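Bm4233, isoform b (Brugia malayi, PDB 6ANY) probably binds and carries sterols or related lipids, as a secreted venom allergen-like protein of the CAP superfamily. Local coordinates at residues M40-N45 with L180-K185; N57-W62 with I161-Y166; K94-A99 with I150-D155. One frame throughout, in Å; residues are numbered along the deposited sequence.

Interaction 1: residues M40-N45 with L180-K185; sequences MPRGKN and LGEPCK
R42 NE reaches E182 OE2 at 3.0 Å with a nearly straight N-H...O angle of 167°, and this is the straighter of the two bonds of a salt bridge between 40-45 and 180-185. A second, weak hydrogen bond runs from R42 NH2 to E182 OE1. The bridge is not a flat fork: the carboxylate lies at the guanidinium edge, but the two planes are turned 46° apart and NE meets OE2 from above the carboxylate plane. Both side chains bend to meet, R42 at chi3 and E182 at chi2 (78°). The ring of P183, the residue after the glutamate, lies over one face of the guanidinium, P183 CD 3.7 Å from R42 NH2.

Beside the ion pair the backbones meet more sparingly. G181 N donates to R42 O at 3.2 Å, and G43 pairs with L180 as an antiparallel, non-hydrogen-bonded bridge. P41 CB presses tightly on L180 CD2 at 3.5 Å. K44 CB lies against E182 O, and K44 CD passes 3.8 Å from G181 CA, where a glycine leaves room for the lysine stem.

The contact includes the short antiparallel sheet of 43-44 and 179-180 and continues into the loop after it through R42, E182 and P183. Helix 10-28 adjoins it: I28 shares a backbone hydrogen bond with G43 and touches P183. Just beyond, the C184-C195 disulfide ties the loop to strand 195-196 of the small C-terminal sheet.

Interaction 2: residues N57-W62 with I161-Y166; sequences NSAQRW and IAICHY
The imidazole of H165 is set with its edge to S58 and one face to A59, so that two successive helix residues hold the same ring in different ways. In the ring plane, ND1 donates to S58 OG at 2.8 Å, the partner only 4° out of that plane. The serine oxygen lies between its backbone N and carbonyl carbon (chi1 52°), which turns it to the ring, while S58 OG also hydrogen-bonds to L55 O, one helical turn back. Over the face stands A59: its CB makes a CH-pi contact 4.0 Å from the ring centroid, close to the ring normal, and its CA also lies above the plane, nearer the rim. The other ring nitrogen, NE2, bonds to E81 OE2, so hydrogen bonds at both nitrogens and the alanine over one face limit rotation of the imidazole.

Two residues earlier on the strand, I163 offers its branches separately. Its CG2 packs on A59 CB at 4.1 Å, whereas I163 CD1 meets W62 CD1 at 3.6 Å, at the edge of the indole, the two side chains lying obliquely. W62 holds its indole by NE1, bonded to G69 O.

The contact belongs to the alpha-beta-alpha sandwich of the CAP fold, and C164, H165 and Y166 lie in its CAP2 signature. Helix 53-63 runs roughly antiparallel to strand 159-167, the short axes 149° apart and 7.3 Å at closest approach. I163 and H165 face this helix; C164 and Y166, on the strand's other face, touch W107 of helix 99-108, while strands 80-87 and 145-153 flank the strand within the sheet.

Interaction 3: residues K94-A99 with I150-D155; sequences KLRNTA and IATNCD
R96 turns its CG away from its own backbone N (chi1 -162°) and stays extended as far as NE, while T152 swings OG1 into the position between N and carbonyl carbon (chi1 48°); the two side chains cross at about a right angle. The site lies at one end of the central sheet of the CAP alpha-beta-alpha sandwich, where the turn leading into helix 99-108 packs against the end of strand 145-153. R96 NH1 donates to T152 OG1 at 2.9 Å, in the guanidinium plane, and that hydroxyl is also bonded to E93 OE2, which would restrain its rotation. I150 CG2 lies 3.9 Å above one guanidinium face, toward its rim, so an aliphatic branch backs the charged group. R96 NH2 is hydrogen-bonded to R7 O, which ties the segment near the N terminus to 94-99. The apolar half of the contact is A99, at the first turn of the helix, with CB 3.9 Å from I150 CD1. Two waters bridge the segments. One accepts from T152 N and, weakly, from R96 NH1, and donates to N153 OD1; the other accepts from R96 NH2 and donates to I150 O at 2.8 Å.

In the fold
Interactions 2 and 3 are buried and share the central sheet: I161 N bonds to A151 O between neighbouring strands, and Q60 NE2 of the helix in interaction 2 reaches I150 O of interaction 3. Their centres lie 13 Å apart. Interaction 2 relies on a histidine and apolar packing, while interaction 3, nearer the sheet's end, uses water around an arginine. Interaction 1, across the chain's centre and about 29 Å from interaction 2 between centres, is only partly buried, and there an ion pair and a short backbone bridge join 40-45 to 180-185, next to the disulfide-bonded C-terminal segment. The chemistry of the three contacts thus changes with depth and place in the fold.

Interaction 1: residues M40-N45 with L180-K185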
loop_
_atom_site.group_PDB
_atom_site.type_symbol
_atom_site.label_atom_id
_atom_site.label_comp_id
_atom_site.label_asym_id
_atom_site.label_seq_id
_atom_site.Cartn_x
_atom_site.Cartn_y
_atom_site.Cartn_z
ATOM N N MET A 40 -7.894 13.424 -8.532
ATOM C CA MET A 40 -7.366 12.347 -9.312
ATOM C C MET A 40 -8.474 11.739 -10.116
ATOM O O MET A 40 -9.619 11.839 -9.731
ATOM C CB MET A 40 -6.717 11.326 -8.385
ATOM C CG MET A 40 -5.404 11.856 -7.795
ATOM S SD MET A 40 -4.008 11.806 -8.978
ATOM C CE MET A 40 -3.557 10.094 -9.070
ATOM N N PRO A 41 -8.142 11.118 -11.244
ATOM C CA PRO A 41 -9.194 10.673 -12.175
ATOM C C PRO A 41 -9.889 9.451 -11.645
ATOM O O PRO A 41 -9.269 8.660 -10.963
ATOM C CB PRO A 41 -8.410 10.321 -13.459
ATOM C CG PRO A 41 -6.975 10.202 -13.049
ATOM C CD PRO A 41 -6.821 11.128 -11.897
ATOM N N ARG A 42 -11.149 9.297 -11.977
ATOM C CA ARG A 42 -11.900 8.091 -11.657
ATOM C C ARG A 42 -11.295 6.874 -12.318
ATOM O O ARG A 42 -10.767 6.976 -13.415
ATOM C CB ARG A 42 -13.391 8.224 -11.998
ATOM C CG ARG A 42 -14.132 9.135 -11.023
ATOM C CD ARG A 42 -15.555 9.498 -11.491
ATOM N NE ARG A 42 -16.521 8.438 -11.247
ATOM C CZ ARG A 42 -17.198 8.257 -10.117
ATOM N NH1 ARG A 42 -17.008 9.066 -9.094
ATOM N NH2 ARG A 42 -18.086 7.267 -10.016
ATOM N N GLY A 43 -11.313 5.754 -11.593
ATOM C CA GLY A 43 -10.674 4.532 -11.985
ATOM C C GLY A 43 -11.551 3.300 -12.013
ATOM O O GLY A 43 -12.594 3.268 -11.340
ATOM N N LYS A 44 -11.150 2.325 -12.851
ATOM C CA LYS A 44 -11.827 1.031 -12.960
ATOM C C LYS A 44 -10.804 -0.046 -12.814
ATOM O O LYS A 44 -9.565 0.206 -12.867
ATOM C CB LYS A 44 -12.588 0.885 -14.271
ATOM C CG LYS A 44 -11.690 0.705 -15.491
ATOM C CD LYS A 44 -12.507 0.644 -16.754
ATOM C CE LYS A 44 -11.804 -0.200 -17.785
ATOM N NZ LYS A 44 -12.304 0.203 -19.152
ATOM N N ASN A 45 -11.291 -1.240 -12.565
ATOM C CA ASN A 45 -10.438 -2.408 -12.316
ATOM C C ASN A 45 -9.356 -2.227 -11.200
ATOM O O ASN A 45 -8.289 -2.807 -11.268
ATOM C CB ASN A 45 -9.810 -2.907 -13.607
ATOM C CG ASN A 45 -10.820 -3.553 -14.531
ATOM O OD1 ASN A 45 -11.723 -4.221 -14.096
ATOM N ND2 ASN A 45 -10.654 -3.329 -15.812
ATOM N N LEU A 180 -8.110 4.194 -16.160
ATOM C CA LEU A 180 -9.139 5.238 -16.205
ATOM C C LEU A 180 -10.495 4.671 -16.572
ATOM O O LEU A 180 -10.637 3.965 -17.555
ATOM C CB LEU A 180 -8.791 6.310 -17.204
ATOM C CG LEU A 180 -7.467 7.073 -16.918
ATOM C CD1 LEU A 180 -7.300 8.164 -17.932
ATOM C CD2 LEU A 180 -7.502 7.707 -15.551
ATOM N N GLY A 181 -11.473 4.902 -15.711
ATOM C CA GLY A 181 -12.809 4.394 -15.949
ATOM C C GLY A 181 -13.705 4.684 -14.787
ATOM O O GLY A 181 -13.429 5.533 -13.932
ATOM N N GLU A 182 -14.771 3.926 -14.703
ATOM C CA GLU A 182 -15.718 4.018 -13.580
ATOM C C GLU A 182 -15.533 2.843 -12.580
ATOM O O GLU A 182 -15.311 1.680 -12.980
ATOM C CB GLU A 182 -17.122 4.031 -14.201
ATOM C CG GLU A 182 -18.204 4.512 -13.288
ATOM C CD GLU A 182 -18.268 6.037 -13.106
ATOM O OE1 GLU A 182 -19.285 6.450 -12.483
ATOM O OE2 GLU A 182 -17.354 6.778 -13.566
ATOM N N PRO A 183 -15.649 3.114 -11.273
ATOM C CA PRO A 183 -15.663 2.024 -10.314
ATOM C C PRO A 183 -16.766 0.993 -10.621
ATOM O O PRO A 183 -17.841 1.352 -11.069
ATOM C CB PRO A 183 -15.893 2.741 -8.987
ATOM C CG PRO A 183 -15.346 4.114 -9.223
ATOM C CD PRO A 183 -15.828 4.405 -10.586
ATOM N N CYS A 184 -16.488 -0.280 -10.371
ATOM C CA CYS A 184 -17.432 -1.333 -10.684
ATOM C C CYS A 184 -18.746 -1.212 -9.823
ATOM O O CYS A 184 -18.729 -0.879 -8.596
ATOM C CB CYS A 184 -16.775 -2.696 -10.476
ATOM S SG CYS A 184 -16.446 -3.141 -8.744
ATOM N N LYS A 185 -19.856 -1.429 -10.505
ATOM C CA LYS A 185 -21.174 -1.463 -9.923
ATOM C C LYS A 185 -21.744 -2.875 -9.891
ATOM O O LYS A 185 -22.622 -3.153 -9.084
ATOM C CB LYS A 185 -22.108 -0.551 -10.694
ATOM C CG LYS A 185 -21.932 0.914 -10.310
ATOM C CD LYS A 185 -22.018 1.832 -11.526
ATOM C CE LYS A 185 -23.413 2.094 -11.978
ATOM N NZ LYS A 185 -23.812 3.469 -11.586
#

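Interaction 2: residues N57-W62 with I161-Y166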
loop_
_atom_site.group_PDB
_atom_site.type_symbol
_atom_site.label_atom_id
_atom_site.label_comp_id
_atom_site.label_asym_id
_atom_site.label_seq_id
_atom_site.Cartn_x
_atom_site.Cartn_y
_atom_site.Cartn_z
ATOM N N ASN A 57 5.255 -12.697 6.173
ATOM C CA ASN A 57 6.469 -13.376 6.623
ATOM C C ASN A 57 7.764 -12.757 6.029
ATOM O O ASN A 57 8.772 -12.587 6.760
ATOM C CB ASN A 57 6.419 -14.919 6.354
ATOM C CG ASN A 57 5.332 -15.636 7.181
ATOM O OD1 ASN A 57 4.845 -15.090 8.163
ATOM N ND2 ASN A 57 4.870 -16.816 6.716
ATOM N N SER A 58 7.768 -12.409 4.748
ATOM C CA SER A 58 8.955 -11.833 4.177
ATOM C C SER A 58 9.167 -10.407 4.715
ATOM O O SER A 58 10.323 -9.990 4.986
ATOM C CB SER A 58 8.927 -11.813 2.649
ATOM O OG SER A 58 7.732 -11.224 2.212
ATOM N N ALA A 59 8.081 -9.657 4.850
ATOM C CA ALA A 59 8.151 -8.282 5.384
ATOM C C ALA A 59 8.610 -8.253 6.827
ATOM O O ALA A 59 9.410 -7.418 7.201
ATOM C CB ALA A 59 6.816 -7.634 5.273
ATOM N N GLN A 60 8.086 -9.171 7.633
ATOM C CA GLN A 60 8.494 -9.331 9.037
ATOM C C GLN A 60 9.971 -9.701 9.148
ATOM O O GLN A 60 10.668 -9.144 10.016
ATOM C CB GLN A 60 7.641 -10.420 9.750
ATOM C CG GLN A 60 7.842 -10.446 11.225
ATOM C CD GLN A 60 7.477 -9.141 11.883
ATOM O OE1 GLN A 60 6.373 -8.705 11.747
ATOM N NE2 GLN A 60 8.409 -8.507 12.587
ATOM N N ARG A 61 10.458 -10.604 8.283
ATOM C CA ARG A 61 11.864 -10.971 8.341
ATOM C C ARG A 61 12.739 -9.745 8.195
ATOM O O ARG A 61 13.753 -9.653 8.896
ATOM C CB ARG A 61 12.303 -12.062 7.354
ATOM C CG ARG A 61 11.855 -13.464 7.801
ATOM C CD ARG A 61 12.355 -14.558 6.848
ATOM N NE ARG A 61 11.674 -14.503 5.539
ATOM C CZ ARG A 61 10.591 -15.220 5.168
ATOM N NH1 ARG A 61 9.990 -16.087 5.979
ATOM N NH2 ARG A 61 10.094 -15.061 3.960
ATOM N N TRP A 62 12.323 -8.813 7.308
ATOM C CA TRP A 62 13.062 -7.624 7.102
ATOM C C TRP A 62 12.936 -6.622 8.221
ATOM O O TRP A 62 13.944 -6.110 8.666
ATOM C CB TRP A 62 12.786 -7.005 5.728
ATOM C CG TRP A 62 13.615 -5.820 5.503
ATOM C CD1 TRP A 62 13.196 -4.543 5.407
ATOM C CD2 TRP A 62 15.041 -5.790 5.439
ATOM N NE1 TRP A 62 14.275 -3.710 5.243
ATOM C CE2 TRP A 62 15.416 -4.450 5.229
ATOM C CE3 TRP A 62 16.034 -6.790 5.447
ATOM C CZ2 TRP A 62 16.727 -4.059 5.053
ATOM C CZ3 TRP A 62 17.359 -6.396 5.302
ATOM C CH2 TRP A 62 17.691 -5.040 5.108
ATOM N N ILE A 161 9.595 0.377 13.255
ATOM C CA ILE A 161 9.772 0.147 11.821
ATOM C C ILE A 161 8.596 -0.646 11.296
ATOM O O ILE A 161 8.280 -1.695 11.811
ATOM C CB ILE A 161 11.095 -0.666 11.529
ATOM C CG1 ILE A 161 12.368 0.066 12.007
ATOM C CG2 ILE A 161 11.211 -1.096 10.071
ATOM C CD1 ILE A 161 13.089 0.863 10.971
ATOM N N ALA A 162 8.019 -0.209 10.203
ATOM C CA ALA A 162 6.979 -0.979 9.569
ATOM C C ALA A 162 7.363 -1.263 8.105
ATOM O O ALA A 162 7.746 -0.371 7.383
ATOM C CB ALA A 162 5.676 -0.237 9.642
ATOM N N ILE A 163 7.235 -2.505 7.689
ATOM C CA ILE A 163 7.573 -2.924 6.336
ATOM C C ILE A 163 6.343 -3.591 5.700
ATOM O O ILE A 163 5.746 -4.468 6.264
ATOM C CB ILE A 163 8.735 -3.952 6.319
ATOM C CG1 ILE A 163 9.938 -3.477 7.181
ATOM C CG2 ILE A 163 9.111 -4.283 4.892
ATOM C CD1 ILE A 163 10.661 -2.272 6.717
ATOM N N CYS A 164 5.971 -3.141 4.520
ATOM C CA CYS A 164 4.864 -3.751 3.785
ATOM C C CYS A 164 5.390 -4.239 2.455
ATOM O O CYS A 164 6.141 -3.506 1.773
ATOM C CB CYS A 164 3.690 -2.795 3.635
ATOM S SG CYS A 164 2.661 -2.521 5.078
ATOM N N HIS A 165 5.001 -5.465 2.118
ATOM C CA HIS A 165 5.233 -6.114 0.817
ATOM C C HIS A 165 3.963 -6.281 -0.002
ATOM O O HIS A 165 2.898 -6.612 0.522
ATOM C CB HIS A 165 5.869 -7.473 1.015
ATOM C CG HIS A 165 7.312 -7.393 1.391
ATOM N ND1 HIS A 165 8.063 -8.499 1.711
ATOM C CD2 HIS A 165 8.151 -6.338 1.462
ATOM C CE1 HIS A 165 9.303 -8.135 1.947
ATOM N NE2 HIS A 165 9.388 -6.830 1.781
ATOM N N TYR A 166 4.093 -6.063 -1.305
ATOM C CA TYR A 166 2.931 -6.025 -2.217
ATOM C C TYR A 166 3.161 -6.928 -3.381
ATOM O O TYR A 166 4.267 -6.977 -3.910
ATOM C CB TYR A 166 2.703 -4.616 -2.749
ATOM C CG TYR A 166 2.657 -3.521 -1.674
ATOM C CD1 TYR A 166 3.801 -3.090 -1.046
ATOM C CD2 TYR A 166 1.454 -2.941 -1.303
ATOM C CE1 TYR A 166 3.752 -2.101 -0.072
ATOM C CE2 TYR A 166 1.391 -2.000 -0.343
ATOM C CZ TYR A 166 2.534 -1.564 0.274
ATOM O OH TYR A 166 2.352 -0.573 1.210
#

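Interaction 3: residues K94-A99 with I150-D155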
loop_
_atom_site.group_PDB
_atom_site.type_symbol
_atom_site.label_atom_id
_atom_site.label_comp_id
_atom_site.label_asym_id
_atom_site.label_seq_id
_atom_site.Cartn_x
_atom_site.Cartn_y
_atom_site.Cartn_z
ATOM N N LYS A 94 3.391 1.967 22.686
ATOM C CA LYS A 94 2.097 2.567 22.469
ATOM C C LYS A 94 1.744 2.821 20.979
ATOM O O LYS A 94 0.562 3.078 20.674
ATOM C CB LYS A 94 2.042 3.894 23.205
ATOM C CG LYS A 94 2.243 3.819 24.718
ATOM C CD LYS A 94 1.036 4.293 25.540
ATOM C CE LYS A 94 1.137 3.846 27.018
ATOM N NZ LYS A 94 1.882 4.771 27.951
ATOM N N LEU A 95 2.750 2.847 20.083
ATOM C CA LEU A 95 2.537 3.115 18.686
ATOM C C LEU A 95 2.410 1.860 17.892
ATOM O O LEU A 95 2.072 1.948 16.706
ATOM C CB LEU A 95 3.655 4.001 18.079
ATOM C CG LEU A 95 4.018 5.290 18.827
ATOM C CD1 LEU A 95 5.231 5.908 18.196
ATOM C CD2 LEU A 95 2.822 6.243 18.849
ATOM N N ARG A 96 2.604 0.685 18.510
ATOM C CA ARG A 96 2.588 -0.536 17.728
ATOM C C ARG A 96 1.264 -0.849 17.087
ATOM O O ARG A 96 1.246 -1.343 15.957
ATOM C CB ARG A 96 3.004 -1.726 18.572
ATOM C CG ARG A 96 3.426 -2.916 17.768
ATOM C CD ARG A 96 3.789 -4.103 18.670
ATOM N NE ARG A 96 3.948 -5.277 17.818
ATOM C CZ ARG A 96 5.055 -5.708 17.225
ATOM N NH1 ARG A 96 6.212 -5.120 17.402
ATOM N NH2 ARG A 96 4.974 -6.761 16.425
ATOM N N ASN A 97 0.175 -0.621 17.828
ATOM C CA ASN A 97 -1.151 -0.980 17.401
ATOM C C ASN A 97 -1.680 -0.122 16.198
ATOM O O ASN A 97 -2.552 -0.560 15.494
ATOM C CB ASN A 97 -2.151 -1.092 18.610
ATOM C CG ASN A 97 -2.475 0.236 19.296
ATOM O OD1 ASN A 97 -2.398 1.331 18.712
ATOM N ND2 ASN A 97 -2.862 0.138 20.599
ATOM N N THR A 98 -1.145 1.075 15.986
ATOM C CA THR A 98 -1.413 1.864 14.805
ATOM C C THR A 98 -0.204 1.952 13.873
ATOM O O THR A 98 -0.117 2.853 13.019
ATOM C CB THR A 98 -1.784 3.295 15.215
ATOM O OG1 THR A 98 -0.741 3.824 16.041
ATOM C CG2 THR A 98 -3.132 3.313 16.003
ATOM N N ALA A 99 0.779 1.068 14.002
ATOM C CA ALA A 99 1.983 1.242 13.135
ATOM C C ALA A 99 1.647 1.173 11.649
ATOM O O ALA A 99 2.096 2.038 10.871
ATOM C CB ALA A 99 3.023 0.235 13.457
ATOM N N ILE A 150 6.244 -5.663 11.479
ATOM C CA ILE A 150 6.485 -4.556 12.384
ATOM C C ILE A 150 7.501 -4.907 13.456
ATOM O O ILE A 150 7.473 -6.017 14.073
ATOM C CB ILE A 150 5.152 -4.167 13.042
ATOM C CG1 ILE A 150 4.217 -3.559 11.990
ATOM C CG2 ILE A 150 5.379 -3.144 14.146
ATOM C CD1 ILE A 150 2.747 -3.484 12.451
ATOM N N ALA A 151 8.348 -3.944 13.753
ATOM C CA ALA A 151 9.370 -4.091 14.811
ATOM C C ALA A 151 9.311 -2.889 15.701
ATOM O O ALA A 151 9.417 -1.798 15.216
ATOM C CB ALA A 151 10.757 -4.217 14.209
ATOM N N THR A 152 9.182 -3.085 17.002
ATOM C CA THR A 152 9.233 -1.998 17.971
ATOM C C THR A 152 10.294 -2.126 19.026
ATOM O O THR A 152 10.288 -1.379 20.012
ATOM C CB THR A 152 7.869 -1.872 18.684
ATOM O OG1 THR A 152 7.418 -3.163 19.141
ATOM C CG2 THR A 152 6.873 -1.291 17.741
ATOM N N ASN A 153 11.198 -3.061 18.826
ATOM C CA ASN A 153 12.345 -3.262 19.729
ATOM C C ASN A 153 13.575 -2.518 19.284
ATOM O O ASN A 153 14.550 -2.460 20.037
ATOM C CB ASN A 153 12.744 -4.724 19.848
ATOM C CG ASN A 153 13.127 -5.285 18.523
ATOM O OD1 ASN A 153 12.265 -5.388 17.663
ATOM N ND2 ASN A 153 14.383 -5.646 18.339
ATOM N N CYS A 154 13.521 -1.918 18.090
ATOM C CA CYS A 154 14.653 -1.197 17.487
ATOM C C CYS A 154 15.118 -0.060 18.393
ATOM O O CYS A 154 14.289 0.578 19.077
ATOM C CB CYS A 154 14.213 -0.688 16.148
ATOM S SG CYS A 154 13.465 -1.983 15.052
ATOM N N ASP A 155 16.437 0.149 18.458
ATOM C CA ASP A 155 17.035 1.200 19.299
ATOM C C ASP A 155 16.559 1.220 20.727
ATOM O O ASP A 155 15.984 2.208 21.207
ATOM C CB ASP A 155 16.732 2.582 18.671
ATOM C CG ASP A 155 17.446 2.771 17.360
ATOM O OD1 ASP A 155 18.538 2.230 17.240
ATOM O OD2 ASP A 155 16.915 3.404 16.425
HETATM O O HOH W 1 9.514 -5.693 17.967
HETATM O O HOH W 2 7.798 -7.646 16.297
#